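Local coordinates for G-protein alpha subunit Galpha7 (PDB 6NE6), which probably binds and hydrolyses GTP as the alpha subunit of a heterotrimeric G protein, switching signalling on and off in Naegleria fowleri, at residues I12-A17 / S199-C204; P70-E75 / K111-L116. All coordinates share one frame; numbering follows the deposited sequence. Where two conformers were deposited one is given.

Contact 1: I12-A17 / S199-C204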
loop_
_atom_site.group_PDB
_atom_site.type_symbol
_atom_site.label_atom_id
_atom_site.label_comp_id
_atom_site.label_asym_id
_atom_site.label_seq_id
_atom_site.Cartn_x
_atom_site.Cartn_y
_atom_site.Cartn_z
ATOM N N ILE A 12 5.587 15.530 9.408
ATOM C CA ILE A 12 5.349 14.127 9.724
ATOM C C ILE A 12 5.791 13.319 8.518
ATOM O O ILE A 12 5.217 13.465 7.428
ATOM C CB ILE A 12 3.873 13.873 10.035
ATOM C CG1 ILE A 12 3.418 14.772 11.192
ATOM C CG2 ILE A 12 3.624 12.396 10.320
ATOM C CD1 ILE A 12 1.941 14.658 11.450
ATOM N N LEU A 13 6.802 12.476 8.707
ATOM C CA LEU A 13 7.410 11.712 7.627
ATOM C C LEU A 13 6.819 10.317 7.579
ATOM O O LEU A 13 6.838 9.601 8.583
ATOM C CB LEU A 13 8.924 11.604 7.821
ATOM C CG LEU A 13 9.710 10.727 6.834
ATOM C CD1 LEU A 13 9.601 11.276 5.415
ATOM C CD2 LEU A 13 11.185 10.624 7.266
ATOM N N LEU A 14 6.356 9.912 6.401
ATOM C CA LEU A 14 5.897 8.541 6.183
ATOM C C LEU A 14 7.092 7.667 5.835
ATOM O O LEU A 14 7.868 8.000 4.933
ATOM C CB LEU A 14 4.866 8.493 5.056
ATOM C CG LEU A 14 3.496 9.099 5.353
ATOM C CD1 LEU A 14 2.732 9.285 4.047
ATOM C CD2 LEU A 14 2.707 8.187 6.301
ATOM N N VAL A 15 7.232 6.544 6.550
ATOM C CA VAL A 15 8.331 5.598 6.376
ATOM C C VAL A 15 7.715 4.206 6.274
ATOM O O VAL A 15 6.810 3.874 7.044
ATOM C CB VAL A 15 9.326 5.685 7.554
ATOM C CG1 VAL A 15 10.437 4.651 7.461
ATOM C CG2 VAL A 15 9.932 7.098 7.635
ATOM N N GLY A 16 8.170 3.411 5.310
ATOM C CA GLY A 16 7.666 2.054 5.189
ATOM C C GLY A 16 8.080 1.439 3.868
ATOM O O GLY A 16 8.593 2.112 2.966
ATOM N N ALA A 17 7.794 0.145 3.748
ATOM C CA ALA A 17 8.101 -0.595 2.534
ATOM C C ALA A 17 7.193 -0.165 1.379
ATOM O O ALA A 17 6.230 0.599 1.539
ATOM C CB ALA A 17 7.977 -2.099 2.778
ATOM N N SER A 199 7.900 14.118 13.505
ATOM C CA SER A 199 7.342 12.815 13.838
ATOM C C SER A 199 7.512 11.894 12.639
ATOM O O SER A 199 7.518 12.351 11.494
ATOM C CB SER A 199 5.858 12.934 14.216
ATOM O OG SER A 199 5.281 11.675 14.519
ATOM N N ILE A 200 7.634 10.603 12.916
ATOM C CA ILE A 200 7.727 9.564 11.898
ATOM C C ILE A 200 6.543 8.632 12.086
ATOM O O ILE A 200 6.284 8.188 13.209
ATOM C CB ILE A 200 9.043 8.779 12.024
ATOM C CG1 ILE A 200 10.231 9.661 11.639
ATOM C CG2 ILE A 200 8.982 7.461 11.199
ATOM C CD1 ILE A 200 11.571 9.077 12.100
ATOM N N LEU A 201 5.846 8.327 10.994
ATOM C CA LEU A 201 4.827 7.276 10.965
ATOM C C LEU A 201 5.463 6.096 10.252
ATOM O O LEU A 201 5.624 6.119 9.026
ATOM C CB LEU A 201 3.561 7.719 10.244
ATOM C CG LEU A 201 2.875 8.997 10.726
ATOM C CD1 LEU A 201 1.502 9.104 10.091
ATOM C CD2 LEU A 201 2.785 9.012 12.257
ATOM N N PHE A 202 5.838 5.074 11.024
ATOM C CA PHE A 202 6.421 3.860 10.470
ATOM C C PHE A 202 5.264 2.944 10.095
ATOM O O PHE A 202 4.534 2.473 10.971
ATOM C CB PHE A 202 7.351 3.189 11.476
ATOM C CG PHE A 202 8.278 2.203 10.843
ATOM C CD1 PHE A 202 7.826 0.951 10.456
ATOM C CD2 PHE A 202 9.595 2.547 10.597
ATOM C CE1 PHE A 202 8.691 0.049 9.839
ATOM C CE2 PHE A 202 10.458 1.660 9.999
ATOM C CZ PHE A 202 10.001 0.409 9.610
ATOM N N VAL A 203 5.075 2.702 8.803
ATOM C CA VAL A 203 3.880 2.004 8.327
ATOM C C VAL A 203 4.245 0.573 7.964
ATOM O O VAL A 203 5.151 0.347 7.145
ATOM C CB VAL A 203 3.264 2.714 7.114
ATOM C CG1 VAL A 203 1.961 2.017 6.704
ATOM C CG2 VAL A 203 3.036 4.196 7.410
ATOM N N CYS A 204 3.520 -0.389 8.548
ATOM C CA CYS A 204 3.710 -1.807 8.273
ATOM C C CYS A 204 2.371 -2.414 7.921
ATOM O O CYS A 204 1.347 -2.037 8.495
ATOM C CB CYS A 204 4.287 -2.562 9.471
ATOM S SG CYS A 204 5.993 -2.093 9.851
HETATM O O HOH W 1 6.847 -1.296 6.032
#
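Ile-12 sends its CG2 methyl over the branch point of Leu-201, 3.5 Å from CG, with Leu-201 CD1 3.9 Å from the same CG2. That methyl lies opposite the backbone N across CA-CB, while CG1 stands beside N (chi1 -57°). On the same face CD2 of Leu-14 crosses to CB of Leu-201 at 4.1 Å and also meets CG2 of Val-203, and helix 308-326 covers Leu-201 through Leu-315 and Ile-318. These are neighbouring parallel strands at the centre of the Ras-like GTPase sheet, and strand 10-16 leads into what is probably the P-loop, which includes Gly-16. Four N-H...O=C bonds alternate between them; the shortest is Val-203 N to Val-15 O at 2.7 Å. On the other face Val-15 works with both methyls: CG2 meets CG2 of Ile-200 at 3.7 Å, and CG1, turned away from the backbone N (chi1 176°), comes obliquely to CD2 and CE2 of the Phe-202 ring. Phe-229 meets that ring edge-to-face. Beyond Gly-16 a water bridges the strands, donating to Val-203 O at 2.6 Å and accepting from Ala-17 N.

Contact 2: P70-E75 / K111-L116. With EDO (1,2-ethanediol), chain E.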
loop_
_atom_site.group_PDB
_atom_site.type_symbol
_atom_site.label_atom_id
_atom_site.label_comp_id
_atom_site.label_asym_id
_atom_site.label_seq_id
_atom_site.Cartn_x
_atom_site.Cartn_y
_atom_site.Cartn_z
ATOM N N PRO A 70 -5.323 -26.506 -15.689
ATOM C CA PRO A 70 -5.552 -26.215 -17.106
ATOM C C PRO A 70 -6.696 -25.232 -17.298
ATOM O O PRO A 70 -7.694 -25.243 -16.572
ATOM C CB PRO A 70 -5.887 -27.586 -17.705
ATOM C CG PRO A 70 -5.350 -28.576 -16.734
ATOM C CD PRO A 70 -5.471 -27.938 -15.387
ATOM N N ILE A 71 -6.526 -24.361 -18.289
ATOM C CA ILE A 71 -7.583 -23.420 -18.612
ATOM C C ILE A 71 -8.711 -24.160 -19.330
ATOM O O ILE A 71 -8.486 -25.125 -20.078
ATOM C CB ILE A 71 -6.987 -22.262 -19.432
ATOM C CG1 ILE A 71 -6.224 -21.333 -18.478
ATOM C CG2 ILE A 71 -8.044 -21.529 -20.227
ATOM C CD1 ILE A 71 -5.325 -20.312 -19.165
ATOM N N SER A 72 -9.947 -23.728 -19.064
ATOM C CA SER A 72 -11.117 -24.539 -19.418
ATOM C C SER A 72 -11.299 -24.729 -20.924
ATOM O O SER A 72 -11.805 -25.774 -21.347
ATOM C CB SER A 72 -12.381 -23.917 -18.829
ATOM O OG SER A 72 -12.700 -22.700 -19.475
ATOM N N THR A 73 -10.943 -23.738 -21.739
ATOM C CA THR A 73 -11.238 -23.771 -23.168
ATOM C C THR A 73 -10.019 -23.322 -23.954
ATOM O O THR A 73 -9.165 -22.588 -23.449
ATOM C CB THR A 73 -12.421 -22.864 -23.555
ATOM O OG1 THR A 73 -12.091 -21.509 -23.250
ATOM C CG2 THR A 73 -13.688 -23.247 -22.801
ATOM N N GLU A 74 -9.954 -23.772 -25.211
ATOM C CA GLU A 74 -8.884 -23.317 -26.093
ATOM C C GLU A 74 -8.978 -21.817 -26.325
ATOM O O GLU A 74 -7.956 -21.132 -26.430
ATOM C CB GLU A 74 -8.929 -24.063 -27.427
ATOM C CG GLU A 74 -7.836 -23.621 -28.394
ATOM C CD GLU A 74 -6.430 -24.004 -27.930
ATOM O OE1 GLU A 74 -6.297 -24.825 -26.994
ATOM O OE2 GLU A 74 -5.451 -23.484 -28.511
ATOM N N GLU A 75 -10.201 -21.286 -26.406
ATOM C CA GLU A 75 -10.364 -19.844 -26.568
ATOM C C GLU A 75 -9.715 -19.071 -25.421
ATOM O O GLU A 75 -8.985 -18.099 -25.650
ATOM C CB GLU A 75 -11.848 -19.501 -26.683
ATOM C CG GLU A 75 -12.113 -18.023 -26.785
ATOM C CD GLU A 75 -13.593 -17.683 -26.665
ATOM O OE1 GLU A 75 -14.439 -18.471 -27.140
ATOM O OE2 GLU A 75 -13.907 -16.623 -26.082
ATOM N N LYS A 111 -13.299 -14.429 -15.693
ATOM C CA LYS A 111 -14.334 -15.435 -15.451
ATOM C C LYS A 111 -13.810 -16.868 -15.505
ATOM O O LYS A 111 -14.558 -17.795 -15.166
ATOM C CB LYS A 111 -15.463 -15.293 -16.486
ATOM C CG LYS A 111 -16.048 -13.889 -16.601
ATOM C CD LYS A 111 -17.046 -13.842 -17.763
ATOM C CE LYS A 111 -17.199 -12.429 -18.332
ATOM N NZ LYS A 111 -17.940 -12.436 -19.647
ATOM N N GLU A 112 -12.556 -17.070 -15.910
ATOM C CA GLU A 112 -12.029 -18.416 -16.133
ATOM C C GLU A 112 -11.801 -19.127 -14.799
ATOM O O GLU A 112 -11.131 -18.582 -13.917
ATOM C CB GLU A 112 -10.725 -18.321 -16.943
ATOM C CG GLU A 112 -9.813 -19.527 -16.866
ATOM C CD GLU A 112 -10.444 -20.767 -17.463
ATOM O OE1 GLU A 112 -11.187 -20.642 -18.460
ATOM O OE2 GLU A 112 -10.207 -21.870 -16.933
ATOM N N PRO A 113 -12.345 -20.330 -14.612
ATOM C CA PRO A 113 -12.215 -20.985 -13.298
ATOM C C PRO A 113 -10.777 -21.196 -12.851
ATOM O O PRO A 113 -10.484 -21.035 -11.658
ATOM C CB PRO A 113 -12.962 -22.316 -13.490
ATOM C CG PRO A 113 -13.210 -22.449 -14.966
ATOM C CD PRO A 113 -13.263 -21.049 -15.506
ATOM N N ALA A 114 -9.860 -21.528 -13.764
ATOM C CA ALA A 114 -8.464 -21.686 -13.353
ATOM C C ALA A 114 -7.906 -20.388 -12.789
ATOM O O ALA A 114 -7.191 -20.395 -11.780
ATOM C CB ALA A 114 -7.602 -22.160 -14.523
ATOM N N ILE A 115 -8.221 -19.264 -13.438
ATOM C CA ILE A 115 -7.789 -17.952 -12.961
ATOM C C ILE A 115 -8.347 -17.682 -11.567
ATOM O O ILE A 115 -7.638 -17.201 -10.675
ATOM C CB ILE A 115 -8.227 -16.866 -13.964
ATOM C CG1 ILE A 115 -7.454 -17.025 -15.268
ATOM C CG2 ILE A 115 -8.054 -15.457 -13.374
ATOM C CD1 ILE A 115 -5.936 -16.702 -15.139
ATOM N N LEU A 116 -9.633 -17.970 -11.364
ATOM C CA LEU A 116 -10.251 -17.688 -10.072
ATOM C C LEU A 116 -9.716 -18.612 -8.978
ATOM O O LEU A 116 -9.649 -18.214 -7.808
ATOM C CB LEU A 116 -11.782 -17.779 -10.188
ATOM C CG LEU A 116 -12.414 -16.626 -10.993
ATOM C CD1 LEU A 116 -13.930 -16.772 -11.177
ATOM C CD2 LEU A 116 -12.073 -15.263 -10.373
HETATM C C1 EDO E . -7.257 -25.978 -23.484
HETATM O O1 EDO E . -7.126 -26.251 -24.884
HETATM C C2 EDO E . -8.643 -26.406 -23.017
HETATM O O2 EDO E . -8.806 -27.813 -23.223
HETATM O O HOH W 2 -10.365 -24.441 -15.727
#
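Glu-112 OE2 is gripped by two backbone N-H groups and a water. Ser-72 N reaches it at 2.8 Å from above the carboxylate plane, while Ala-114 N, 3.2 Å from the same OE2, comes from the opposite face on the anti side. The water donates to both OE2 and Pro-70 O, tying the carboxylate to the start of segment 70-75. The other oxygen, OE1, offers its syn lone pair to Ser-72 OG at 2.7 Å, and Ser-72 N adds a weak second bond to it. Serine thus holds both carboxylate oxygens, with OG swung between its own N and carbonyl carbon (chi1 69°). Glu-112 stands at the N-cap of helix 113-120, and the bend of its chain at chi2 (64°) turns OE2 to Ala-114 N, a capping bond. Thr-73 caps the neighbouring helix 74-89 through Asn-76 N, so two helix starts meet here in the all-helical domain of the G-alpha fold, and Asn-76 ND2 also donates to Glu-112 OE1. The N-H donors and the N-terminus of helix 113-120 would probably stabilise the carboxylate's negative charge. Ile-71 crosses this group at about a right angle, its CG2 3.7 Å from Glu-112 OE1, while its CG1 lies 4.3 Å from Ala-114 CB. Across the helix start, Ser-72 CB faces Pro-113 CG at 4.2 Å.

In the fold
Contact 1 and contact 2 sit on opposite sides of the chain's centre, 41 Å apart between centres and about 25 Å between nearest atoms, so neither touches the other. Contact 1 lies in the sheet of the Ras-like domain and contact 2 at the far end of the helical domain. In sequence contact 2 is nested inside the loop that contact 1 closes, as expected for a helical domain inserted into a GTPase core. In G-alpha proteins the nucleotide lies in the cleft between these domains; here Gly-16 of contact 1 begins the probable P-loop, whereas contact 2 joins helix starts well away from it.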